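Local coordinates for protein Cow rumen GH26 endo-mannanase (Metagenome, PDB 6UEH) that hydrolyses internal beta-1,4-linkages of mannans, probably including galactomannan, as an endo-mannanase of glycoside hydrolase family 26 that carries an accessory carbohydrate-binding-type domain, at residues Lys56-Tyr61 against Leu438-Ala443; Ile169-Gln174 against Tyr199-Gly204; Lys193-Lys198 against Asp466-Tyr471; Ala427-Ile432 against Phe448-Gly453. All blocks are in the same frame, centred on the assembly; numbering follows the deposited sequence.

Contact 1 joins the accessory CBM6-type domain to the family 26 domain, and its centre lies 23 to 25 Å from those of the other three, all inside the catalytic domain. Contact 2 pairs the first two strands of the eight-stranded parallel barrel, 169-174 and 202-206. Contact 3 packs the end of the intervening helix 187-196 on helix 464-471, bringing together segments 268 residues apart, and contact 4 ties the end of strand 423-429 to the loop before helix 454-457. The centres of contacts 2 and 4, both between chain-local parts, are 10 Å apart, those of contacts 2 and 3 12 Å. Contact 2 is nested within contact 1, contact 4 within contact 3, and contacts 3 and 4 cross contact 1.

Contact 1: Lys56-Tyr61 against Leu438-Ala443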
# COMPACT_ATOMS: atom_id res chain seq x y z
N LYS A 56 5.23 23.71 -18.99
CA LYS A 56 4.63 23.42 -20.29
C LYS A 56 3.72 22.19 -20.25
O LYS A 56 2.71 22.13 -20.95
CB LYS A 56 5.71 23.22 -21.36
CG LYS A 56 6.57 24.44 -21.63
CD LYS A 56 7.33 24.29 -22.95
CE LYS A 56 8.31 25.44 -23.17
NZ LYS A 56 8.92 25.39 -24.53
N GLU A 57 4.10 21.21 -19.44
CA GLU A 57 3.35 19.97 -19.34
C GLU A 57 3.23 19.49 -17.90
O GLU A 57 3.99 19.92 -17.03
CB GLU A 57 4.00 18.87 -20.19
CG GLU A 57 4.17 19.20 -21.67
CD GLU A 57 2.87 19.15 -22.45
OE1 GLU A 57 2.89 19.45 -23.67
OE2 GLU A 57 1.82 18.80 -21.86
N ASP A 58 2.27 18.60 -17.65
CA ASP A 58 2.17 17.92 -16.37
C ASP A 58 3.48 17.20 -16.06
O ASP A 58 4.07 16.59 -16.94
CB ASP A 58 1.02 16.91 -16.36
CG ASP A 58 -0.35 17.57 -16.42
OD1 ASP A 58 -0.43 18.80 -16.66
OD2 ASP A 58 -1.35 16.85 -16.24
N GLY A 59 3.93 17.28 -14.81
CA GLY A 59 5.16 16.63 -14.41
C GLY A 59 5.36 16.63 -12.91
O GLY A 59 4.63 17.30 -12.18
N MET A 60 6.36 15.88 -12.44
CA MET A 60 6.65 15.79 -11.02
C MET A 60 7.86 16.65 -10.66
O MET A 60 8.84 16.69 -11.39
CB MET A 60 6.89 14.34 -10.60
CG MET A 60 5.69 13.44 -10.80
SD MET A 60 4.29 13.93 -9.77
CE MET A 60 4.87 13.45 -8.15
N TYR A 61 7.77 17.34 -9.52
CA TYR A 61 8.81 18.27 -9.11
C TYR A 61 9.16 18.13 -7.64
O TYR A 61 8.29 17.90 -6.80
CB TYR A 61 8.38 19.70 -9.44
CG TYR A 61 8.38 19.99 -10.92
CD1 TYR A 61 7.29 19.67 -11.71
CD2 TYR A 61 9.49 20.56 -11.53
CE1 TYR A 61 7.29 19.92 -13.07
CE2 TYR A 61 9.50 20.81 -12.89
CZ TYR A 61 8.40 20.49 -13.66
OH TYR A 61 8.41 20.75 -15.01
N LEU A 438 -1.08 7.32 -12.91
CA LEU A 438 -0.01 6.41 -12.50
C LEU A 438 1.30 6.75 -13.21
O LEU A 438 2.37 6.76 -12.59
CB LEU A 438 -0.40 4.96 -12.80
CG LEU A 438 -1.55 4.35 -11.99
CD1 LEU A 438 -1.85 2.95 -12.48
CD2 LEU A 438 -1.22 4.34 -10.51
N ILE A 439 1.21 7.02 -14.50
CA ILE A 439 2.38 7.28 -15.32
C ILE A 439 2.99 8.65 -15.03
O ILE A 439 4.19 8.77 -14.80
CB ILE A 439 2.05 7.17 -16.82
CG1 ILE A 439 1.59 5.74 -17.15
CG2 ILE A 439 3.25 7.56 -17.67
CD1 ILE A 439 1.04 5.57 -18.55
N ILE A 440 2.16 9.68 -15.06
CA ILE A 440 2.62 11.04 -14.84
C ILE A 440 3.22 11.22 -13.44
O ILE A 440 4.25 11.87 -13.29
CB ILE A 440 1.47 12.06 -15.03
CG1 ILE A 440 0.99 12.04 -16.48
CG2 ILE A 440 1.90 13.46 -14.63
CD1 ILE A 440 -0.28 12.82 -16.72
N GLU A 441 2.60 10.63 -12.44
CA GLU A 441 3.02 10.85 -11.06
C GLU A 441 4.04 9.82 -10.58
O GLU A 441 4.52 9.89 -9.45
CB GLU A 441 1.81 10.88 -10.13
CG GLU A 441 0.81 11.97 -10.48
CD GLU A 441 -0.33 12.07 -9.49
OE1 GLU A 441 -0.18 11.58 -8.35
OE2 GLU A 441 -1.39 12.63 -9.86
N HIS A 442 4.35 8.86 -11.45
CA HIS A 442 5.30 7.79 -11.14
C HIS A 442 4.89 7.01 -9.89
O HIS A 442 5.73 6.64 -9.07
CB HIS A 442 6.72 8.36 -10.96
CG HIS A 442 7.30 8.91 -12.22
ND1 HIS A 442 8.42 8.37 -12.82
CD2 HIS A 442 6.92 9.95 -13.00
CE1 HIS A 442 8.71 9.06 -13.91
NE2 HIS A 442 7.82 10.02 -14.04
N ALA A 443 3.59 6.78 -9.75
CA ALA A 443 3.07 5.93 -8.69
C ALA A 443 3.29 4.48 -9.10
O ALA A 443 2.43 3.87 -9.73
CB ALA A 443 1.60 6.22 -8.43
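Met60 and Ile440 make the closest approach between the beginning of strand 59-69 and the end of helix 435-441: Met60 CG lies 3.3 Å from Ile440 O. The remaining packing is apolar and follows from the bends of the methionine. With chi1 at -63° its CG stands beside the backbone N, and further bends at chi2 and chi3 bring the thioether across the helix end, where SD sits 3.6 Å from Glu441 CA and 3.9 Å from Glu441 CB. A second, looser apolar touch pairs the CB of Asp58 with the CG2 branch of Ile440 at 4.0 Å. Met60 CG also approaches CD2 of the His442 ring obliquely, at 4.3 Å.

The helix ends at this point in a Schellman motif: His442 has positive phi (56°), and two weak bonds return from His442 N and Ala443 N to the preceding turn.

The ionic interactions run through a third residue. Arg106 of strand 97-107 forms salt bridges with OD2 of Asp58 and, through its other terminal nitrogen, with OE2 of Glu441. Each acid has a further partner, Asp58 the backbone N of Lys109 and Glu441 the hydroxyl of Thr408.

Thioether and methyl packing thus joins the two domains directly, while one guanidinium shared by an acid from each side probably offsets their negative charges and favours a defined mutual orientation.

Contact 2: Ile169-Gln174 against Tyr199-Gly204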
# COMPACT_ATOMS: atom_id res chain seq x y z
N ILE A 169 2.64 -1.65 -14.59
CA ILE A 169 1.79 -2.15 -13.52
C ILE A 169 1.09 -3.42 -14.02
O ILE A 169 0.65 -3.49 -15.17
CB ILE A 169 0.76 -1.09 -13.04
CG1 ILE A 169 0.06 -1.56 -11.76
CG2 ILE A 169 -0.25 -0.76 -14.13
CD1 ILE A 169 -0.76 -0.50 -11.07
N ILE A 170 1.02 -4.43 -13.17
CA ILE A 170 0.46 -5.71 -13.57
C ILE A 170 -1.02 -5.78 -13.22
O ILE A 170 -1.42 -5.47 -12.11
CB ILE A 170 1.21 -6.88 -12.88
CG1 ILE A 170 2.71 -6.76 -13.16
CG2 ILE A 170 0.66 -8.22 -13.35
CD1 ILE A 170 3.55 -7.78 -12.42
N SER A 171 -1.85 -6.19 -14.18
CA SER A 171 -3.28 -6.29 -13.93
C SER A 171 -3.60 -7.48 -13.02
O SER A 171 -2.92 -8.50 -13.05
CB SER A 171 -4.06 -6.41 -15.24
OG SER A 171 -3.59 -7.49 -16.02
N GLY A 172 -4.65 -7.34 -12.21
CA GLY A 172 -5.05 -8.39 -11.30
C GLY A 172 -6.53 -8.36 -10.99
O GLY A 172 -7.19 -7.34 -11.20
N GLN A 173 -7.05 -9.47 -10.48
CA GLN A 173 -8.46 -9.57 -10.14
C GLN A 173 -8.70 -10.69 -9.13
O GLN A 173 -8.23 -11.81 -9.32
CB GLN A 173 -9.31 -9.82 -11.39
CG GLN A 173 -10.80 -9.99 -11.10
CD GLN A 173 -11.41 -8.74 -10.49
OE1 GLN A 173 -11.20 -7.63 -10.98
NE2 GLN A 173 -12.17 -8.91 -9.42
N GLN A 174 -9.43 -10.38 -8.07
CA GLN A 174 -9.81 -11.38 -7.08
C GLN A 174 -11.02 -12.17 -7.56
O GLN A 174 -12.00 -11.57 -8.04
CB GLN A 174 -10.12 -10.72 -5.73
CG GLN A 174 -10.39 -11.71 -4.60
CD GLN A 174 -9.11 -12.32 -4.04
OE1 GLN A 174 -8.03 -11.76 -4.19
NE2 GLN A 174 -9.24 -13.47 -3.38
N TYR A 199 -7.24 -10.49 -20.45
CA TYR A 199 -7.40 -11.09 -19.13
C TYR A 199 -6.42 -10.45 -18.14
O TYR A 199 -5.33 -10.03 -18.54
CB TYR A 199 -7.17 -12.60 -19.18
CG TYR A 199 -8.33 -13.43 -19.69
CD1 TYR A 199 -9.47 -13.60 -18.92
CD2 TYR A 199 -8.26 -14.07 -20.91
CE1 TYR A 199 -10.52 -14.37 -19.37
CE2 TYR A 199 -9.31 -14.85 -21.38
CZ TYR A 199 -10.44 -14.99 -20.60
OH TYR A 199 -11.48 -15.76 -21.06
N PRO A 200 -6.79 -10.39 -16.86
CA PRO A 200 -5.80 -9.95 -15.86
C PRO A 200 -4.67 -10.96 -15.76
O PRO A 200 -4.90 -12.16 -15.97
CB PRO A 200 -6.61 -9.90 -14.57
CG PRO A 200 -7.71 -10.88 -14.78
CD PRO A 200 -8.07 -10.76 -16.24
N ALA A 201 -3.46 -10.50 -15.46
CA ALA A 201 -2.31 -11.39 -15.35
C ALA A 201 -2.32 -12.12 -14.01
O ALA A 201 -2.01 -13.31 -13.93
CB ALA A 201 -1.01 -10.62 -15.53
N ILE A 202 -2.68 -11.38 -12.96
CA ILE A 202 -2.71 -11.91 -11.60
C ILE A 202 -4.14 -12.28 -11.20
O ILE A 202 -5.07 -11.52 -11.42
CB ILE A 202 -2.14 -10.89 -10.59
CG1 ILE A 202 -0.63 -10.70 -10.83
CG2 ILE A 202 -2.41 -11.31 -9.16
CD1 ILE A 202 0.00 -9.65 -9.94
N ARG A 203 -4.31 -13.47 -10.63
CA ARG A 203 -5.61 -13.88 -10.11
C ARG A 203 -5.53 -14.04 -8.60
O ARG A 203 -4.59 -14.64 -8.07
CB ARG A 203 -6.07 -15.18 -10.77
CG ARG A 203 -7.44 -15.67 -10.33
CD ARG A 203 -8.00 -16.69 -11.32
NE ARG A 203 -9.28 -17.26 -10.89
CZ ARG A 203 -10.20 -17.73 -11.72
NH1 ARG A 203 -10.00 -17.69 -13.03
NH2 ARG A 203 -11.33 -18.24 -11.24
N GLY A 204 -6.51 -13.48 -7.90
CA GLY A 204 -6.55 -13.53 -6.45
C GLY A 204 -7.43 -14.65 -5.94
O GLY A 204 -8.56 -14.83 -6.41
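Ser171 meets residues 200-202 through both its oxygens, and three bonds gather there, one of them weak. Its carbonyl O accepts from Ile202 N at 2.9 Å, with a weak second bond from Ala201 N, while the hydroxyl OG accepts from Ala201 N at 3.1 Å. Chi1 of 55° holds OG between the backbone N and the carbonyl carbon, where it reaches that N-H and also bonds Ile477 O on the neighbouring barrel strand. Beyond it the strands run parallel, 16° apart, and two further bonds continue the ladder: Gln173 N to Ile202 O at 3.0 Å and Gly204 N to Gln173 O at 2.8 Å. The Gln174 amide comes close over Gly204, OE1 lying 3.2 Å from its CA, and its NE2 bonds Phe205 O.

The apolar contacts are wider: Ile170 CG2 touches Ala201 CB at 3.6 Å and Ile202 CD1 at 3.8 Å, and Gln173 CB rests on Pro200 CG at 3.9 Å. Loosest is Tyr199, partly exposed, whose OH bonds Glu190 of helix 187-196.

These are the first two strands of a TIM barrel, joined by a beta-alpha-beta crossover; Ser171 OG gives the N-H of Ala201, just before strand 202-206, a side-chain acceptor, and its bond to Ile477 O ties in the strand on the other side.

Contact 3: Lys193-Lys198 against Asp466-Tyr471; sequences KDLTGK and DLKEIY
Thr196 and Lys468 bring the backbones unusually near for two helices, their CA atoms being only 4.8 Å apart, and the compact threonine side chain occupies that approach. Thr196 CB lies 3.7 Å from Tyr471 CB, and its CG2 methyl is 3.7 Å from Leu467 O; the branched carbon packs against CB of the tyrosine. Chi1 of 67° turns OG1 back to its own chain: it accepts from Lys198 N at 3.0 Å, forming an ST turn where the chain leaves the helix at Gly197, and it also bonds Ile192 O.

On one flank, Leu195 inserts its CD2 branch to 3.7 Å from Leu467 CD1, the two side chains meeting at about a right angle. The methylenes of Lys468 cross the same leucine, CD reaching 3.6 Å from Leu195 O. On the other flank, Lys198 CG lies 3.5 Å from Tyr471 O, while its ammonium leads away to a salt bridge with Glu480.

Helix 464-471 lies against the C-terminal end of helix 187-196 on the outside of the barrel. Tyr471 continues inward to Pro200, just ahead of strand 202-206, and Leu467 reaches Ile432 on the loop that follows strand 423-429.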
# COMPACT_ATOMS: atom_id res chain seq x y z
N LYS A 193 -12.51 -9.76 -19.88
CA LYS A 193 -12.12 -10.20 -21.22
C LYS A 193 -13.04 -9.65 -22.31
O LYS A 193 -12.57 -9.12 -23.31
CB LYS A 193 -12.10 -11.73 -21.29
CG LYS A 193 -11.66 -12.29 -22.64
CD LYS A 193 -10.26 -11.83 -23.00
CE LYS A 193 -9.66 -12.66 -24.13
NZ LYS A 193 -10.53 -12.68 -25.34
N ASP A 194 -14.35 -9.79 -22.12
CA ASP A 194 -15.32 -9.35 -23.12
C ASP A 194 -15.31 -7.83 -23.28
O ASP A 194 -15.61 -7.30 -24.36
CB ASP A 194 -16.73 -9.83 -22.77
CG ASP A 194 -16.86 -11.34 -22.80
OD1 ASP A 194 -16.08 -11.99 -23.52
OD2 ASP A 194 -17.74 -11.87 -22.10
N LEU A 195 -14.97 -7.13 -22.21
CA LEU A 195 -14.96 -5.68 -22.21
C LEU A 195 -13.69 -5.11 -22.83
O LEU A 195 -13.75 -4.26 -23.72
CB LEU A 195 -15.12 -5.14 -20.78
CG LEU A 195 -15.03 -3.62 -20.62
CD1 LEU A 195 -16.16 -2.93 -21.37
CD2 LEU A 195 -15.03 -3.24 -19.14
N THR A 196 -12.54 -5.61 -22.37
CA THR A 196 -11.25 -5.03 -22.71
C THR A 196 -10.50 -5.80 -23.79
O THR A 196 -9.60 -5.26 -24.44
CB THR A 196 -10.33 -4.95 -21.47
OG1 THR A 196 -10.00 -6.27 -21.04
CG2 THR A 196 -11.02 -4.20 -20.34
N GLY A 197 -10.85 -7.07 -23.96
CA GLY A 197 -10.13 -7.93 -24.88
C GLY A 197 -8.94 -8.59 -24.21
O GLY A 197 -8.21 -9.37 -24.83
N LYS A 198 -8.75 -8.29 -22.93
CA LYS A 198 -7.63 -8.82 -22.16
C LYS A 198 -8.09 -9.59 -20.93
O LYS A 198 -9.19 -9.37 -20.42
CB LYS A 198 -6.70 -7.69 -21.71
CG LYS A 198 -6.32 -6.68 -22.79
CD LYS A 198 -5.34 -7.27 -23.79
CE LYS A 198 -4.89 -6.21 -24.78
NZ LYS A 198 -3.94 -6.77 -25.78
N ASP A 466 -12.49 3.52 -18.48
CA ASP A 466 -11.22 3.48 -17.76
C ASP A 466 -10.62 2.08 -17.76
O ASP A 466 -9.41 1.91 -17.89
CB ASP A 466 -11.40 3.96 -16.32
CG ASP A 466 -11.71 5.44 -16.23
OD1 ASP A 466 -11.11 6.22 -17.00
OD2 ASP A 466 -12.57 5.82 -15.41
N LEU A 467 -11.48 1.07 -17.61
CA LEU A 467 -11.03 -0.32 -17.64
C LEU A 467 -10.37 -0.64 -18.98
O LEU A 467 -9.27 -1.19 -19.02
CB LEU A 467 -12.20 -1.28 -17.39
CG LEU A 467 -12.60 -1.45 -15.93
CD1 LEU A 467 -13.88 -2.25 -15.80
CD2 LEU A 467 -11.47 -2.12 -15.15
N LYS A 468 -11.04 -0.27 -20.06
CA LYS A 468 -10.51 -0.52 -21.40
C LYS A 468 -9.21 0.25 -21.63
O LYS A 468 -8.27 -0.27 -22.23
CB LYS A 468 -11.54 -0.13 -22.46
CG LYS A 468 -12.79 -1.00 -22.45
CD LYS A 468 -13.71 -0.69 -23.62
CE LYS A 468 -14.22 0.74 -23.55
NZ LYS A 468 -15.17 1.05 -24.65
N GLU A 469 -9.15 1.47 -21.12
CA GLU A 469 -7.97 2.30 -21.33
C GLU A 469 -6.74 1.73 -20.64
O GLU A 469 -5.67 1.65 -21.25
CB GLU A 469 -8.22 3.73 -20.84
CG GLU A 469 -7.05 4.66 -21.13
CD GLU A 469 -7.40 6.13 -20.94
OE1 GLU A 469 -8.52 6.43 -20.47
OE2 GLU A 469 -6.54 6.98 -21.26
N ILE A 470 -6.87 1.32 -19.38
CA ILE A 470 -5.69 0.82 -18.67
C ILE A 470 -5.34 -0.60 -19.12
O ILE A 470 -4.17 -0.92 -19.27
CB ILE A 470 -5.87 0.87 -17.13
CG1 ILE A 470 -4.56 0.49 -16.43
CG2 ILE A 470 -7.03 -0.02 -16.67
CD1 ILE A 470 -4.50 0.87 -14.97
N TYR A 471 -6.34 -1.43 -19.37
CA TYR A 471 -6.07 -2.81 -19.76
C TYR A 471 -5.43 -2.92 -21.15
O TYR A 471 -4.71 -3.88 -21.43
CB TYR A 471 -7.36 -3.64 -19.73
CG TYR A 471 -7.50 -4.46 -18.46
CD1 TYR A 471 -6.94 -5.73 -18.36
CD2 TYR A 471 -8.20 -3.97 -17.37
CE1 TYR A 471 -7.06 -6.48 -17.21
CE2 TYR A 471 -8.33 -4.71 -16.20
CZ TYR A 471 -7.75 -5.97 -16.13
OH TYR A 471 -7.88 -6.72 -14.99

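Contact 4: Ala427-Ile432 against Phe448-Gly453; sequences AENDSI and FCPWYG
Asn429 reaches Cys449 because its chi1 of 48° sets CG between the backbone N and the carbonyl carbon, swinging the amide onto the facing chain. OD1 then accepts from Cys449 N at 3.0 Å and a nearly straight 164°, while ND2 bonds Asp430 O at 3.1 Å within its own segment, fixing the rotation of the amide. The backbone of Asn429 bridges the same loop, its O accepting from Trp451 N at 3.3 Å and its N giving a weak bond to Cys449 O.

Trp451, with CG opposite its backbone N, extends beside Glu428. The carboxylate lies over one face of the indole, offset toward the rim, its plane 25° from that of the ring and OE2 3.3 Å from CZ3. Arg309 makes a salt bridge to OE2 and Tyr388 a hydrogen bond to OE1, and a bound acetate sits close by.

Farther along the segment, Ile432 CG2 lies over the centre of the Phe448 ring, 3.8 Å from its centroid, a CH-pi contact, and its CD1 reaches CE1 of that ring at 3.5 Å.

Glu428 is thus held by its bonds to Arg309 and Tyr388, while the indole limits its room on one side, at the C-terminal end of the seventh barrel strand, consistent with the position of the nucleophile in clan GH-A glycosidases.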
# COMPACT_ATOMS: atom_id res chain seq x y z
N ALA A 427 -2.67 -4.39 -3.36
CA ALA A 427 -3.11 -5.77 -3.15
C ALA A 427 -4.62 -5.91 -3.27
O ALA A 427 -5.13 -6.95 -3.69
CB ALA A 427 -2.64 -6.27 -1.79
N GLU A 428 -5.34 -4.86 -2.87
CA GLU A 428 -6.79 -4.77 -3.05
C GLU A 428 -7.18 -3.34 -3.37
O GLU A 428 -6.50 -2.40 -2.95
CB GLU A 428 -7.54 -5.22 -1.79
CG GLU A 428 -7.35 -6.66 -1.38
CD GLU A 428 -8.24 -7.04 -0.21
OE1 GLU A 428 -9.23 -6.32 0.05
OE2 GLU A 428 -7.95 -8.05 0.46
N ASN A 429 -8.28 -3.17 -4.09
CA ASN A 429 -8.84 -1.84 -4.30
C ASN A 429 -10.30 -1.89 -4.74
O ASN A 429 -10.80 -2.94 -5.14
CB ASN A 429 -8.02 -1.05 -5.34
CG ASN A 429 -7.72 -1.86 -6.60
OD1 ASN A 429 -6.61 -2.36 -6.78
ND2 ASN A 429 -8.72 -1.98 -7.47
N ASP A 430 -10.99 -0.76 -4.61
CA ASP A 430 -12.24 -0.61 -5.33
C ASP A 430 -11.87 -0.09 -6.71
O ASP A 430 -11.66 -0.87 -7.63
CB ASP A 430 -13.24 0.31 -4.60
CG ASP A 430 -12.57 1.47 -3.87
OD1 ASP A 430 -11.45 1.87 -4.25
OD2 ASP A 430 -13.19 1.99 -2.91
N SER A 431 -11.73 1.23 -6.83
CA SER A 431 -11.32 1.82 -8.10
C SER A 431 -9.86 1.53 -8.42
O SER A 431 -8.99 1.65 -7.56
CB SER A 431 -11.54 3.34 -8.08
OG SER A 431 -12.92 3.66 -8.07
N ILE A 432 -9.60 1.13 -9.66
CA ILE A 432 -8.24 1.13 -10.18
C ILE A 432 -7.88 2.56 -10.53
O ILE A 432 -8.66 3.25 -11.18
CB ILE A 432 -8.10 0.25 -11.44
CG1 ILE A 432 -8.61 -1.17 -11.17
CG2 ILE A 432 -6.66 0.23 -11.93
CD1 ILE A 432 -8.83 -1.97 -12.43
N PHE A 448 -2.31 -4.08 -9.50
CA PHE A 448 -3.60 -3.70 -8.93
C PHE A 448 -4.51 -4.92 -8.89
O PHE A 448 -4.27 -5.90 -9.59
CB PHE A 448 -4.26 -2.55 -9.71
CG PHE A 448 -4.56 -2.86 -11.16
CD1 PHE A 448 -5.65 -3.64 -11.51
CD2 PHE A 448 -3.77 -2.32 -12.17
CE1 PHE A 448 -5.93 -3.91 -12.84
CE2 PHE A 448 -4.05 -2.58 -13.50
CZ PHE A 448 -5.13 -3.37 -13.84
N CYS A 449 -5.56 -4.85 -8.08
CA CYS A 449 -6.45 -5.99 -7.91
C CYS A 449 -7.77 -5.58 -7.26
O CYS A 449 -7.87 -5.49 -6.04
CB CYS A 449 -5.77 -7.07 -7.06
SG CYS A 449 -6.70 -8.61 -6.93
N PRO A 450 -8.79 -5.32 -8.09
CA PRO A 450 -10.13 -5.06 -7.55
C PRO A 450 -10.65 -6.29 -6.81
O PRO A 450 -10.30 -7.42 -7.17
CB PRO A 450 -10.97 -4.77 -8.79
CG PRO A 450 -9.98 -4.38 -9.85
CD PRO A 450 -8.75 -5.18 -9.55
N TRP A 451 -11.48 -6.08 -5.79
CA TRP A 451 -12.13 -7.19 -5.11
C TRP A 451 -13.19 -7.77 -6.05
O TRP A 451 -13.44 -7.21 -7.12
CB TRP A 451 -12.74 -6.72 -3.78
CG TRP A 451 -12.92 -7.81 -2.76
CD1 TRP A 451 -14.09 -8.19 -2.17
CD2 TRP A 451 -11.90 -8.66 -2.21
NE1 TRP A 451 -13.86 -9.22 -1.29
CE2 TRP A 451 -12.53 -9.53 -1.30
CE3 TRP A 451 -10.52 -8.77 -2.40
CZ2 TRP A 451 -11.82 -10.49 -0.58
CZ3 TRP A 451 -9.82 -9.73 -1.69
CH2 TRP A 451 -10.47 -10.57 -0.79
N TYR A 452 -13.81 -8.88 -5.66
CA TYR A 452 -14.82 -9.49 -6.52
C TYR A 452 -16.15 -8.74 -6.46
O TYR A 452 -16.30 -7.79 -5.70
CB TYR A 452 -15.04 -10.96 -6.14
CG TYR A 452 -15.29 -11.22 -4.67
CD1 TYR A 452 -16.52 -10.89 -4.09
CD2 TYR A 452 -14.32 -11.80 -3.87
CE1 TYR A 452 -16.76 -11.13 -2.75
CE2 TYR A 452 -14.56 -12.04 -2.53
CZ TYR A 452 -15.77 -11.71 -1.98
OH TYR A 452 -16.01 -11.94 -0.64
N GLY A 453 -17.10 -9.18 -7.27
CA GLY A 453 -18.43 -8.58 -7.28
C GLY A 453 -18.44 -7.15 -7.79
O GLY A 453 -17.82 -6.83 -8.80